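Long-range contacts in ActII protein (Streptomyces coelicolor, PDB 2OPT), which acts as a TetR-like transcriptional repressor, probably binding regulatory DNA, and forms complexes with actinorhodin and its biosynthetic precursor (S)-DNPA: residues R10-A15 and D55-I60; E22-L27 and G48-L53; D59-E64 and L91-L96; V65-P70 and K80-S85; S139-A144 and R199-G204. All coordinates share one frame; numbering follows the deposited sequence.

Contact 1: R10-A15 and D55-I60; sequences RIVVTA and DLVFDI
Leu56 O is met from two quarters: the backbone N of Ile60 bonds to it within helix 50-61, 3.0 Å away, and the CG1 methyl of Val12, on helix 8-22, rests on it at 3.6 Å. Val12 points at helix 50-61 and spreads its two methyls over it. With CG1 anti to the backbone N (chi1 179°), that methyl also meets Ile60 CD1 at 3.6 Å. The other methyl, CG2, lies against Leu56 CB at 3.8 Å, the two side chains crossing nearly at right angles. Val12 and Ile60 instead slide past each other in opposite senses. One turn on, Ala15 CB touches Val57 CG2 at 3.9 Å. Replacing Val12 by alanine would probably open a gap between Leu56, Val57 and Ile60 and leave Ile60 CD1 without its nearest partner here. The segment axes cross at -85° with a closest approach of 9.5 Å, which keeps the touching patch short on both helices. Behind it, Arg10 O accepts from both Thr14 N and Thr14 OG1, which reach it from opposite faces of its plane, while Ile11 packs on Leu43 and Val47 of helix 40-47. No hydrogen bond links the two segments, so this joint in the TetR-type DNA-binding domain rests on the fit of aliphatic side chains, most of them branched.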
# COMPACT_ATOMS: atom_id res chain seq x y z
N ARG A 10 -3.26 -16.23 -26.62
CA ARG A 10 -4.45 -15.62 -27.26
C ARG A 10 -5.49 -15.49 -26.15
O ARG A 10 -6.26 -14.55 -26.07
CB ARG A 10 -4.99 -16.54 -28.37
CG ARG A 10 -6.43 -16.24 -28.82
CD ARG A 10 -6.61 -14.81 -29.30
NE ARG A 10 -5.75 -14.53 -30.46
CZ ARG A 10 -5.29 -13.32 -30.78
NH1 ARG A 10 -4.53 -13.15 -31.87
NH2 ARG A 10 -5.61 -12.28 -30.01
N ILE A 11 -5.51 -16.48 -25.32
CA ILE A 11 -6.43 -16.46 -24.20
C ILE A 11 -6.18 -15.26 -23.27
O ILE A 11 -7.11 -14.59 -22.83
CB ILE A 11 -6.31 -17.77 -23.36
CG1 ILE A 11 -6.77 -19.04 -24.15
CG2 ILE A 11 -7.13 -17.64 -21.99
CD1 ILE A 11 -6.37 -20.44 -23.37
N VAL A 12 -4.93 -15.07 -22.87
CA VAL A 12 -4.57 -13.99 -21.94
C VAL A 12 -4.79 -12.63 -22.53
O VAL A 12 -5.22 -11.72 -21.84
CB VAL A 12 -3.12 -14.24 -21.36
CG1 VAL A 12 -2.71 -13.12 -20.40
CG2 VAL A 12 -3.17 -15.53 -20.58
N VAL A 13 -4.48 -12.47 -23.81
CA VAL A 13 -4.65 -11.22 -24.43
C VAL A 13 -6.15 -10.86 -24.43
O VAL A 13 -6.49 -9.73 -24.17
CB VAL A 13 -4.14 -11.30 -25.90
CG1 VAL A 13 -4.68 -10.09 -26.79
CG2 VAL A 13 -2.62 -11.35 -25.95
N THR A 14 -7.01 -11.82 -24.77
CA THR A 14 -8.46 -11.64 -24.77
C THR A 14 -8.93 -11.26 -23.39
O THR A 14 -9.72 -10.35 -23.24
CB THR A 14 -9.12 -12.98 -25.22
OG1 THR A 14 -8.69 -13.25 -26.57
CG2 THR A 14 -10.66 -12.89 -25.21
N ALA A 15 -8.44 -11.97 -22.36
CA ALA A 15 -8.78 -11.64 -21.00
C ALA A 15 -8.40 -10.21 -20.57
O ALA A 15 -9.21 -9.48 -19.95
CB ALA A 15 -8.12 -12.67 -20.04
N ASP A 55 -3.16 -14.49 -12.55
CA ASP A 55 -1.69 -14.52 -12.40
C ASP A 55 -1.09 -14.28 -13.77
O ASP A 55 -0.05 -13.60 -13.92
CB ASP A 55 -1.20 -15.90 -11.92
CG ASP A 55 -1.51 -16.20 -10.43
OD1 ASP A 55 -1.66 -15.26 -9.65
OD2 ASP A 55 -1.49 -17.40 -10.03
N LEU A 56 -1.72 -14.84 -14.81
CA LEU A 56 -1.17 -14.74 -16.16
C LEU A 56 -1.35 -13.35 -16.78
O LEU A 56 -0.50 -12.90 -17.57
CB LEU A 56 -1.79 -15.82 -17.05
CG LEU A 56 -1.44 -17.29 -16.79
CD1 LEU A 56 -2.28 -18.18 -17.72
CD2 LEU A 56 0.01 -17.58 -16.99
N VAL A 57 -2.50 -12.75 -16.50
CA VAL A 57 -2.86 -11.41 -16.98
C VAL A 57 -1.86 -10.46 -16.29
O VAL A 57 -1.28 -9.60 -16.92
CB VAL A 57 -4.30 -11.08 -16.62
CG1 VAL A 57 -4.61 -9.63 -16.86
CG2 VAL A 57 -5.31 -11.93 -17.44
N PHE A 58 -1.60 -10.68 -15.00
CA PHE A 58 -0.63 -9.85 -14.32
C PHE A 58 0.74 -9.92 -14.98
O PHE A 58 1.36 -8.88 -15.22
CB PHE A 58 -0.57 -10.23 -12.82
CG PHE A 58 0.41 -9.39 -12.00
CD1 PHE A 58 0.56 -8.03 -12.24
CD2 PHE A 58 1.11 -9.97 -10.95
CE1 PHE A 58 1.44 -7.26 -11.47
CE2 PHE A 58 1.98 -9.22 -10.17
CZ PHE A 58 2.13 -7.86 -10.42
N ASP A 59 1.22 -11.13 -15.31
CA ASP A 59 2.55 -11.20 -15.90
C ASP A 59 2.62 -10.61 -17.29
O ASP A 59 3.63 -10.02 -17.69
CB ASP A 59 3.07 -12.62 -15.94
CG ASP A 59 4.56 -12.65 -16.11
OD1 ASP A 59 5.26 -12.24 -15.16
OD2 ASP A 59 5.01 -12.93 -17.26
N ILE A 60 1.54 -10.74 -18.06
CA ILE A 60 1.65 -10.29 -19.45
C ILE A 60 1.85 -8.78 -19.65
O ILE A 60 2.51 -8.34 -20.59
CB ILE A 60 0.47 -10.83 -20.27
CG1 ILE A 60 0.94 -11.07 -21.70
CG2 ILE A 60 -0.78 -9.87 -20.19
CD1 ILE A 60 -0.01 -11.91 -22.47

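Contact 2: E22-L27 and G48-L53; sequences EGLDAL and GNRDEL
Arg50 NE donates to Leu27 O at 2.6 Å with an N-H...O angle of 164°, the oxygen lying practically in the guanidinium plane. The bond ties the start of helix 50-61 to the turn between helices 8-22 and 29-36, inside the helix-turn-helix domain of the TetR family. The same carbonyl takes a second, weak bond from Arg50 NH2, and Leu24 O sits 2.6 Å from that NH2, so two backbone carbonyls line one edge of the group. Arg50 reaches them because its chain is extended from CG to NE after leaving with CG anti to the backbone N (chi1 -170°). At its own end, helix 50-61 opens with a capping box: Glu52 N donates to Asn49 OD1 at 2.9 Å, and Asn49 N returns a bond to Glu52 OE1 at 2.8 Å. Gly48, at positive phi, leaves room for that carboxylate, which a CB there would strike. On the turn side, Leu24 N is probably hydrogen-bonded to Asp95, and the Leu24 side chain packs on Leu54 and Ile99. The CD1 methyl of Leu24 lies 3.6 Å from Arg50 NH2. Deeper in, Leu27 and Leu53 reach toward each other tip to tip, CD2 of Leu27 standing 4.0 Å from CD1 of Leu53.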
# COMPACT_ATOMS: atom_id res chain seq x y z
N GLU A 22 -13.88 -3.47 -19.27
CA GLU A 22 -15.03 -3.75 -18.44
C GLU A 22 -14.71 -4.02 -16.96
O GLU A 22 -15.61 -4.09 -16.11
CB GLU A 22 -15.85 -4.89 -19.06
CG GLU A 22 -16.46 -4.56 -20.42
CD GLU A 22 -17.17 -5.75 -21.01
OE1 GLU A 22 -17.80 -6.49 -20.24
OE2 GLU A 22 -17.08 -5.97 -22.23
N GLY A 23 -13.44 -4.13 -16.64
CA GLY A 23 -13.07 -4.22 -15.24
C GLY A 23 -13.03 -5.66 -14.79
O GLY A 23 -13.51 -6.56 -15.48
N LEU A 24 -12.44 -5.86 -13.64
CA LEU A 24 -12.18 -7.17 -13.10
C LEU A 24 -13.44 -8.01 -12.84
O LEU A 24 -13.37 -9.25 -12.87
CB LEU A 24 -11.39 -7.00 -11.78
CG LEU A 24 -10.83 -8.22 -11.05
CD1 LEU A 24 -9.93 -9.11 -11.89
CD2 LEU A 24 -10.10 -7.77 -9.84
N ASP A 25 -14.57 -7.40 -12.52
CA ASP A 25 -15.70 -8.25 -12.13
C ASP A 25 -16.34 -8.90 -13.36
O ASP A 25 -16.84 -10.02 -13.29
CB ASP A 25 -16.71 -7.51 -11.25
CG ASP A 25 -16.16 -7.17 -9.86
OD1 ASP A 25 -15.21 -7.81 -9.36
OD2 ASP A 25 -16.68 -6.23 -9.24
N ALA A 26 -16.26 -8.22 -14.50
CA ALA A 26 -16.72 -8.69 -15.80
C ALA A 26 -15.91 -9.86 -16.32
O ALA A 26 -16.35 -10.56 -17.24
CB ALA A 26 -16.66 -7.56 -16.80
N LEU A 27 -14.70 -10.06 -15.76
CA LEU A 27 -13.82 -11.11 -16.24
C LEU A 27 -14.04 -12.41 -15.47
O LEU A 27 -13.39 -12.64 -14.46
CB LEU A 27 -12.35 -10.68 -16.17
CG LEU A 27 -11.31 -11.71 -16.65
CD1 LEU A 27 -11.55 -12.11 -18.07
CD2 LEU A 27 -9.89 -11.14 -16.48
N GLY A 48 -6.13 -22.84 -16.44
CA GLY A 48 -6.54 -23.18 -15.07
C GLY A 48 -7.77 -22.40 -14.65
O GLY A 48 -8.56 -22.00 -15.50
N ASN A 49 -7.94 -22.19 -13.34
CA ASN A 49 -9.07 -21.46 -12.76
C ASN A 49 -8.91 -19.95 -12.86
O ASN A 49 -7.95 -19.45 -13.48
CB ASN A 49 -9.31 -21.90 -11.31
CG ASN A 49 -8.16 -21.56 -10.42
OD1 ASN A 49 -7.52 -20.53 -10.57
ND2 ASN A 49 -7.87 -22.44 -9.47
N ARG A 50 -9.86 -19.20 -12.30
CA ARG A 50 -9.84 -17.74 -12.50
C ARG A 50 -8.62 -17.15 -11.83
O ARG A 50 -7.98 -16.27 -12.36
CB ARG A 50 -11.11 -17.09 -11.93
CG ARG A 50 -11.23 -15.63 -12.32
CD ARG A 50 -12.54 -15.09 -11.80
NE ARG A 50 -12.69 -13.68 -12.14
CZ ARG A 50 -12.49 -12.70 -11.28
NH1 ARG A 50 -12.11 -12.94 -10.01
NH2 ARG A 50 -12.68 -11.48 -11.67
N ASP A 51 -8.26 -17.68 -10.67
CA ASP A 51 -7.07 -17.16 -10.00
C ASP A 51 -5.79 -17.36 -10.78
O ASP A 51 -4.92 -16.51 -10.77
CB ASP A 51 -6.98 -17.78 -8.61
CG ASP A 51 -8.06 -17.23 -7.69
OD1 ASP A 51 -8.55 -16.08 -7.95
OD2 ASP A 51 -8.41 -17.91 -6.68
N GLU A 52 -5.64 -18.47 -11.46
CA GLU A 52 -4.44 -18.74 -12.24
C GLU A 52 -4.43 -17.85 -13.46
O GLU A 52 -3.40 -17.40 -13.90
CB GLU A 52 -4.47 -20.18 -12.66
CG GLU A 52 -4.31 -21.04 -11.34
CD GLU A 52 -4.66 -22.53 -11.43
OE1 GLU A 52 -5.51 -22.93 -12.25
OE2 GLU A 52 -4.11 -23.33 -10.61
N LEU A 53 -5.61 -17.64 -14.00
CA LEU A 53 -5.76 -16.76 -15.18
C LEU A 53 -5.25 -15.36 -14.84
O LEU A 53 -4.51 -14.74 -15.60
CB LEU A 53 -7.22 -16.75 -15.58
CG LEU A 53 -7.62 -15.89 -16.81
CD1 LEU A 53 -7.77 -14.51 -16.32
CD2 LEU A 53 -6.61 -16.00 -17.98
O HOH W 1 -13.63 -9.59 -8.95

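Contact 3: D59-E64 and L91-L96; sequences DIVLTE and LAHRDL
His93 NE2 donates to Glu64 OE2 at 2.6 Å. The carboxylate oxygen lies close to the ring plane and is met on its syn side but 30° out of the carboxylate plane, with the two flat groups turned 52° apart. Glu64 gets there with its chain extended beyond CG, coming from the opposite direction to the ring edge at NE2. The other ring nitrogen, ND1, is hydrogen-bonded to Asp20 of helix 8-22; two carboxylates on one imidazole would be expected to favour a positively charged ring. A CH-pi contact adds to this: Val61 CG1 sits over the centre of one His93 face, 3.9 Å from the centroid. The apolar part is the meeting of Val61 CG2 with Leu96 CD2 at 3.6 Å, the two side chains coming tip to tip. Phenylalanine instead of His93 would probably leave both Glu64 and Asp20 without this hydrogen-bonding partner. The loop holding His93 is itself shaped by a type II turn, in which Leu96 N bonds to His93 O at 3.1 Å. The arrangement is a His-carboxylate hydrogen bond set where the C-terminal end of helix 50-61 meets the loop after helix 75-92, at the junction of the DNA-binding and C-terminal parts of this TetR-like fold.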
# COMPACT_ATOMS: atom_id res chain seq x y z
N ASP A 59 1.22 -11.13 -15.31
CA ASP A 59 2.55 -11.20 -15.90
C ASP A 59 2.62 -10.61 -17.29
O ASP A 59 3.63 -10.02 -17.69
CB ASP A 59 3.07 -12.62 -15.94
CG ASP A 59 4.56 -12.65 -16.11
OD1 ASP A 59 5.26 -12.24 -15.16
OD2 ASP A 59 5.01 -12.93 -17.26
N ILE A 60 1.54 -10.74 -18.06
CA ILE A 60 1.65 -10.29 -19.45
C ILE A 60 1.85 -8.78 -19.65
O ILE A 60 2.51 -8.34 -20.59
CB ILE A 60 0.47 -10.83 -20.27
CG1 ILE A 60 0.94 -11.07 -21.70
CG2 ILE A 60 -0.78 -9.87 -20.19
CD1 ILE A 60 -0.01 -11.91 -22.47
N VAL A 61 1.22 -7.97 -18.80
CA VAL A 61 1.30 -6.51 -18.89
C VAL A 61 2.69 -6.00 -18.41
O VAL A 61 3.09 -4.90 -18.72
CB VAL A 61 0.19 -5.86 -18.02
CG1 VAL A 61 -1.13 -6.15 -18.62
CG2 VAL A 61 0.21 -6.42 -16.55
N LEU A 62 3.40 -6.79 -17.59
CA LEU A 62 4.71 -6.42 -17.06
C LEU A 62 5.77 -6.30 -18.13
O LEU A 62 6.82 -5.72 -17.90
CB LEU A 62 5.18 -7.44 -16.05
CG LEU A 62 4.38 -7.43 -14.74
CD1 LEU A 62 4.98 -8.44 -13.70
CD2 LEU A 62 4.45 -6.03 -14.15
N THR A 63 5.48 -6.84 -19.32
CA THR A 63 6.27 -6.59 -20.47
C THR A 63 6.39 -5.10 -20.70
O THR A 63 7.37 -4.65 -21.27
CB THR A 63 5.69 -7.26 -21.76
OG1 THR A 63 6.75 -7.38 -22.69
CG2 THR A 63 4.59 -6.42 -22.42
N GLU A 64 5.36 -4.33 -20.26
CA GLU A 64 5.31 -2.86 -20.48
C GLU A 64 6.26 -2.03 -19.63
O GLU A 64 6.47 -0.84 -19.87
CB GLU A 64 3.87 -2.36 -20.22
CG GLU A 64 2.80 -3.02 -21.09
CD GLU A 64 1.40 -2.38 -20.96
OE1 GLU A 64 1.25 -1.27 -20.41
OE2 GLU A 64 0.46 -3.01 -21.45
N LEU A 91 -1.82 2.66 -14.97
CA LEU A 91 -2.73 3.70 -15.50
C LEU A 91 -3.34 3.29 -16.83
O LEU A 91 -4.43 3.77 -17.20
CB LEU A 91 -2.04 5.07 -15.61
CG LEU A 91 -1.67 5.73 -14.26
CD1 LEU A 91 -1.14 7.13 -14.42
CD2 LEU A 91 -2.81 5.72 -13.30
N ALA A 92 -2.66 2.41 -17.54
CA ALA A 92 -3.12 1.90 -18.83
C ALA A 92 -4.18 0.80 -18.65
O ALA A 92 -4.99 0.56 -19.53
CB ALA A 92 -1.94 1.37 -19.61
N HIS A 93 -4.17 0.14 -17.49
CA HIS A 93 -4.92 -1.11 -17.29
C HIS A 93 -5.83 -1.09 -16.10
O HIS A 93 -5.39 -1.28 -14.93
CB HIS A 93 -3.98 -2.36 -17.26
CG HIS A 93 -3.18 -2.54 -18.52
ND1 HIS A 93 -3.75 -2.95 -19.70
CD2 HIS A 93 -1.88 -2.30 -18.80
CE1 HIS A 93 -2.84 -2.98 -20.65
NE2 HIS A 93 -1.70 -2.58 -20.13
N ARG A 94 -7.11 -0.91 -16.41
CA ARG A 94 -8.20 -0.88 -15.46
C ARG A 94 -8.10 -2.04 -14.49
O ARG A 94 -8.07 -3.21 -14.95
CB ARG A 94 -9.52 -1.02 -16.23
CG ARG A 94 -10.78 -1.12 -15.35
CD ARG A 94 -12.01 -0.60 -16.06
NE ARG A 94 -13.21 -0.80 -15.25
CZ ARG A 94 -14.46 -0.57 -15.65
NH1 ARG A 94 -14.74 -0.09 -16.88
NH2 ARG A 94 -15.44 -0.82 -14.81
N ASP A 95 -8.04 -1.75 -13.19
CA ASP A 95 -8.29 -2.76 -12.17
C ASP A 95 -7.05 -3.61 -11.92
O ASP A 95 -7.11 -4.61 -11.21
CB ASP A 95 -9.47 -3.65 -12.58
CG ASP A 95 -10.78 -3.17 -11.99
OD1 ASP A 95 -10.76 -2.26 -11.14
OD2 ASP A 95 -11.84 -3.72 -12.37
N LEU A 96 -5.93 -3.21 -12.52
CA LEU A 96 -4.75 -4.06 -12.59
C LEU A 96 -4.00 -4.07 -11.26
O LEU A 96 -3.47 -5.09 -10.84
CB LEU A 96 -3.83 -3.61 -13.72
CG LEU A 96 -2.56 -4.44 -13.92
CD1 LEU A 96 -2.90 -5.87 -14.31
CD2 LEU A 96 -1.66 -3.79 -14.97

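Contact 4: V65-P70 and K80-S85; sequences VEVPEP and KEMCRS
Met82 and Ser85, one turn apart on helix 75-92, carry most of the helix side of this contact, and Pro68 gives the largest share from the extended segment 65-70. Ser85 OG accepts from Glu66 N at 2.9 Å in a nearly straight bond (169°). A chi1 of -163°, which puts OG opposite the backbone N, turns the hydroxyl out toward the passing chain, where Val65 CA also comes to 3.4 Å from it. Met82 lies alongside Val67, both side chains pointing the same way: its CG is 4.1 Å from Val67 CG2 and its SD is 4.0 Å from Val67 CG1. A bend at the last torsion (chi3 94°) then swings the methyl away from the segment. The root of Met82 serves a second neighbour, CB standing 4.1 Å from Pro68 CD. Pro68 also brings its ring against the end of Glu81, whose carboxylate approaches from the opposite direction, although a second conformer of Glu81 makes the detail uncertain. Helix 108-123 also touches the contact: Arg116 hydrogen-bonds to Val67 O, and Thr117 packs on both Val67 and Met82. The pairing of Val65 with Ser85 and of Val67 with Met82 shows the extended linker running counter to the helix. It is the irregular connection between helices 50-61 and 75-92 that leads from the DNA-binding helices of a TetR-like protein into its C-terminal domain.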
# COMPACT_ATOMS: atom_id res chain seq x y z
N VAL A 65 6.78 -2.64 -18.59
CA VAL A 65 7.62 -1.93 -17.64
C VAL A 65 9.07 -2.01 -18.10
O VAL A 65 9.67 -3.10 -18.18
CB VAL A 65 7.55 -2.55 -16.23
CG1 VAL A 65 8.53 -1.81 -15.30
CG2 VAL A 65 6.12 -2.52 -15.72
N GLU A 66 9.67 -0.87 -18.38
CA GLU A 66 11.01 -0.93 -18.89
C GLU A 66 11.98 -0.51 -17.76
O GLU A 66 11.90 0.59 -17.22
CB GLU A 66 11.09 -0.15 -20.22
CG GLU A 66 11.66 -1.00 -21.44
CD GLU A 66 10.64 -1.92 -22.13
OE1 GLU A 66 10.70 -3.16 -21.98
OE2 GLU A 66 9.78 -1.40 -22.87
N VAL A 67 12.85 -1.44 -17.39
CA VAL A 67 13.87 -1.23 -16.39
C VAL A 67 15.16 -1.03 -17.18
O VAL A 67 15.55 -1.90 -17.97
CB VAL A 67 14.01 -2.46 -15.44
CG1 VAL A 67 14.97 -2.12 -14.35
CG2 VAL A 67 12.64 -2.83 -14.86
N PRO A 68 15.78 0.14 -17.05
CA PRO A 68 16.94 0.39 -17.90
C PRO A 68 18.18 -0.36 -17.47
O PRO A 68 18.31 -0.80 -16.30
CB PRO A 68 17.15 1.89 -17.73
CG PRO A 68 16.64 2.17 -16.35
CD PRO A 68 15.44 1.32 -16.22
N GLU A 69 19.07 -0.57 -18.43
CA GLU A 69 20.40 -1.09 -18.11
C GLU A 69 21.13 -0.00 -17.32
O GLU A 69 21.01 1.18 -17.67
CB GLU A 69 21.13 -1.39 -19.42
CG GLU A 69 22.22 -2.46 -19.28
CD GLU A 69 21.67 -3.84 -18.80
OE1 GLU A 69 20.56 -4.24 -19.20
OE2 GLU A 69 22.39 -4.55 -18.06
N PRO A 70 21.85 -0.36 -16.25
CA PRO A 70 22.47 0.72 -15.44
C PRO A 70 23.42 1.67 -16.22
O PRO A 70 24.25 1.20 -16.98
CB PRO A 70 23.24 -0.07 -14.37
CG PRO A 70 22.45 -1.33 -14.24
CD PRO A 70 22.07 -1.68 -15.62
N LYS A 80 13.78 6.50 -10.66
CA LYS A 80 12.57 7.23 -11.04
C LYS A 80 11.93 6.74 -12.31
O LYS A 80 10.72 6.47 -12.33
CB LYS A 80 12.89 8.72 -11.19
CG LYS A 80 13.21 9.33 -9.83
CD LYS A 80 13.47 10.84 -9.92
CE LYS A 80 13.57 11.40 -8.48
NZ LYS A 80 13.84 12.84 -8.60
N GLU A 81 12.74 6.63 -13.37
CA GLU A 81 12.28 6.22 -14.72
C GLU A 81 11.56 4.89 -14.68
O GLU A 81 10.50 4.71 -15.29
CB GLU A 81 13.48 6.07 -15.67
CG GLU A 81 13.14 5.23 -16.95
CD GLU A 81 14.36 4.85 -17.82
OE1 GLU A 81 15.49 5.29 -17.55
OE2 GLU A 81 14.15 4.11 -18.81
N MET A 82 12.18 3.92 -14.01
CA MET A 82 11.61 2.58 -13.87
C MET A 82 10.31 2.60 -13.07
O MET A 82 9.39 1.84 -13.36
CB MET A 82 12.63 1.65 -13.20
CG MET A 82 12.01 0.47 -12.47
SD MET A 82 13.16 -0.30 -11.32
CE MET A 82 12.76 0.56 -9.80
N CYS A 83 10.24 3.47 -12.07
CA CYS A 83 9.04 3.60 -11.26
C CYS A 83 7.91 4.25 -12.05
O CYS A 83 6.75 3.86 -11.93
CB CYS A 83 9.33 4.41 -9.99
SG CYS A 83 10.27 3.52 -8.73
N ARG A 84 8.25 5.25 -12.85
CA ARG A 84 7.28 5.93 -13.70
C ARG A 84 6.71 4.98 -14.74
O ARG A 84 5.54 5.07 -15.11
CB ARG A 84 7.92 7.14 -14.38
CG ARG A 84 8.11 8.34 -13.46
CD ARG A 84 8.60 9.56 -14.23
NE ARG A 84 9.31 10.51 -13.38
CZ ARG A 84 10.55 10.93 -13.59
NH1 ARG A 84 11.11 11.80 -12.76
NH2 ARG A 84 11.23 10.48 -14.64
N SER A 85 7.55 4.06 -15.21
CA SER A 85 7.12 3.01 -16.16
C SER A 85 6.09 2.04 -15.59
O SER A 85 5.10 1.67 -16.23
CB SER A 85 8.35 2.22 -16.66
OG SER A 85 8.06 1.48 -17.85

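Contact 5: S139-A144 and R199-G204; sequences STFVTA and RRFELG
The Phe141 and Phe201 rings lie with their planes only 22° apart but are offset so far that little of one covers the other, and their centroids stand 5.5 Å from each other. Phe141 CE2 makes the nearest approach between them, 3.8 Å to Phe201 CE1. Phe141 leaves its helix with CG anti to the backbone N (chi1 156°), which drives the ring end-first at the opposing backbone. There Phe141 CZ meets Phe201 O at 3.6 Å, the oxygen lying at the ring edge, and Gly204 CA at 3.7 Å, while Gly204 O lies over one face. Gly204 makes this possible, because a CB on it would fall 2.4 Å from Phe141 CE1, a clash. Phe201 in turn offers its edge to Val142, whose CG2 methyl sits 3.9 Å from Phe201 CE1. No hydrogen bond joins the segments, which run antiparallel with their axes 10.9 Å apart, a spacing that leaves room for the two rings. Arg200 adds salt bridges to Glu145 and Glu148 further along helix 128-150. Helix 75-92 flanks the pair, with Cys83 and Leu86 on Val142 and Arg87 on Phe201, and Tyr133 of the second subunit packs on Phe141, consistent with helices 128-150 and 197-219 forming the TetR-type dimer interface.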
# COMPACT_ATOMS: atom_id res chain seq x y z
N SER A 139 8.08 -0.84 -5.29
CA SER A 139 6.96 -1.44 -5.98
C SER A 139 5.67 -1.30 -5.19
O SER A 139 4.62 -1.06 -5.78
CB SER A 139 7.27 -2.88 -6.42
OG SER A 139 7.15 -3.79 -5.33
N THR A 140 5.75 -1.46 -3.86
CA THR A 140 4.63 -1.25 -2.96
C THR A 140 4.07 0.16 -3.03
O THR A 140 2.87 0.34 -3.09
CB THR A 140 5.08 -1.66 -1.52
OG1 THR A 140 5.21 -3.08 -1.52
CG2 THR A 140 4.06 -1.28 -0.47
N PHE A 141 4.94 1.15 -3.12
CA PHE A 141 4.53 2.51 -3.12
C PHE A 141 3.86 2.83 -4.46
O PHE A 141 2.81 3.47 -4.50
CB PHE A 141 5.79 3.37 -2.96
CG PHE A 141 5.65 4.77 -3.48
CD1 PHE A 141 4.92 5.73 -2.76
CD2 PHE A 141 6.21 5.13 -4.71
CE1 PHE A 141 4.74 7.04 -3.29
CE2 PHE A 141 6.05 6.42 -5.21
CZ PHE A 141 5.28 7.37 -4.50
N VAL A 142 4.50 2.43 -5.56
CA VAL A 142 3.93 2.67 -6.89
C VAL A 142 2.53 2.01 -7.02
O VAL A 142 1.58 2.63 -7.53
CB VAL A 142 4.84 2.13 -7.99
CG1 VAL A 142 4.13 2.17 -9.30
CG2 VAL A 142 6.15 2.91 -8.06
N THR A 143 2.42 0.77 -6.55
CA THR A 143 1.18 0.04 -6.65
C THR A 143 0.06 0.68 -5.81
O THR A 143 -1.07 0.80 -6.31
CB THR A 143 1.39 -1.46 -6.26
OG1 THR A 143 2.45 -1.97 -7.08
CG2 THR A 143 0.08 -2.29 -6.50
N ALA A 144 0.36 1.07 -4.56
CA ALA A 144 -0.60 1.80 -3.70
C ALA A 144 -1.08 3.09 -4.32
O ALA A 144 -2.27 3.39 -4.34
CB ALA A 144 0.01 2.09 -2.30
N ARG A 199 1.90 15.01 -8.35
CA ARG A 199 2.66 15.67 -7.35
C ARG A 199 2.96 14.68 -6.25
O ARG A 199 4.10 14.56 -5.89
CB ARG A 199 1.92 16.91 -6.82
CG ARG A 199 2.72 17.78 -5.82
CD ARG A 199 4.11 18.19 -6.34
NE ARG A 199 4.81 18.96 -5.31
CZ ARG A 199 6.13 19.07 -5.16
NH1 ARG A 199 6.97 18.45 -5.99
NH2 ARG A 199 6.61 19.81 -4.17
N ARG A 200 1.95 13.96 -5.74
CA ARG A 200 2.16 12.94 -4.68
C ARG A 200 3.14 11.90 -5.18
O ARG A 200 4.12 11.62 -4.56
CB ARG A 200 0.87 12.16 -4.38
CG ARG A 200 -0.26 12.91 -3.72
CD ARG A 200 -1.60 12.11 -3.85
NE ARG A 200 -1.54 10.81 -3.17
CZ ARG A 200 -1.60 10.66 -1.85
NH1 ARG A 200 -1.74 11.74 -1.06
NH2 ARG A 200 -1.51 9.45 -1.30
N PHE A 201 2.90 11.37 -6.36
CA PHE A 201 3.84 10.40 -6.91
C PHE A 201 5.31 10.90 -6.93
O PHE A 201 6.21 10.18 -6.54
CB PHE A 201 3.45 9.98 -8.32
CG PHE A 201 4.18 8.76 -8.78
CD1 PHE A 201 3.87 7.52 -8.29
CD2 PHE A 201 5.22 8.88 -9.70
CE1 PHE A 201 4.57 6.40 -8.69
CE2 PHE A 201 5.94 7.76 -10.13
CZ PHE A 201 5.60 6.53 -9.65
N GLU A 202 5.55 12.12 -7.41
CA GLU A 202 6.93 12.55 -7.51
C GLU A 202 7.56 12.82 -6.14
O GLU A 202 8.69 12.39 -5.89
CB GLU A 202 7.10 13.72 -8.50
CG GLU A 202 6.85 13.35 -10.00
CD GLU A 202 7.78 12.28 -10.63
OE1 GLU A 202 9.03 12.22 -10.39
OE2 GLU A 202 7.23 11.49 -11.43
N LEU A 203 6.79 13.42 -5.22
CA LEU A 203 7.26 13.61 -3.86
C LEU A 203 7.63 12.28 -3.22
O LEU A 203 8.70 12.17 -2.63
CB LEU A 203 6.18 14.28 -2.97
CG LEU A 203 6.15 15.78 -2.94
CD1 LEU A 203 4.92 16.32 -2.15
CD2 LEU A 203 7.47 16.27 -2.30
N GLY A 204 6.75 11.28 -3.28
CA GLY A 204 7.06 9.98 -2.63
C GLY A 204 8.26 9.31 -3.29
O GLY A 204 9.06 8.68 -2.65

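Contacts 1, 2 and 3 all use helix 50-61. Contacts 1 and 2, centres 10 Å apart, pack together where Ala15 CB lies 4.2 Å from Leu53 CD1. Contact 3 shares Asp59 and Ile60 with contact 1 and reaches contact 2 through a probable hydrogen bond, Leu24 N to Asp95 OD2 at 2.6 Å. Contact 4 continues along helix 75-92, touching contact 3, and meets contact 5 through the salt bridge of Arg84 NE with Glu202 OE2 at 3.0 Å, made by one of two Glu202 conformers. A chain of touching contacts thus runs from the DNA-binding helices to the helix pair that touches the second subunit, although the centres of contacts 2 and 5 lie about 26 Å apart. This is the apo protein, without actinorhodin or its precursor.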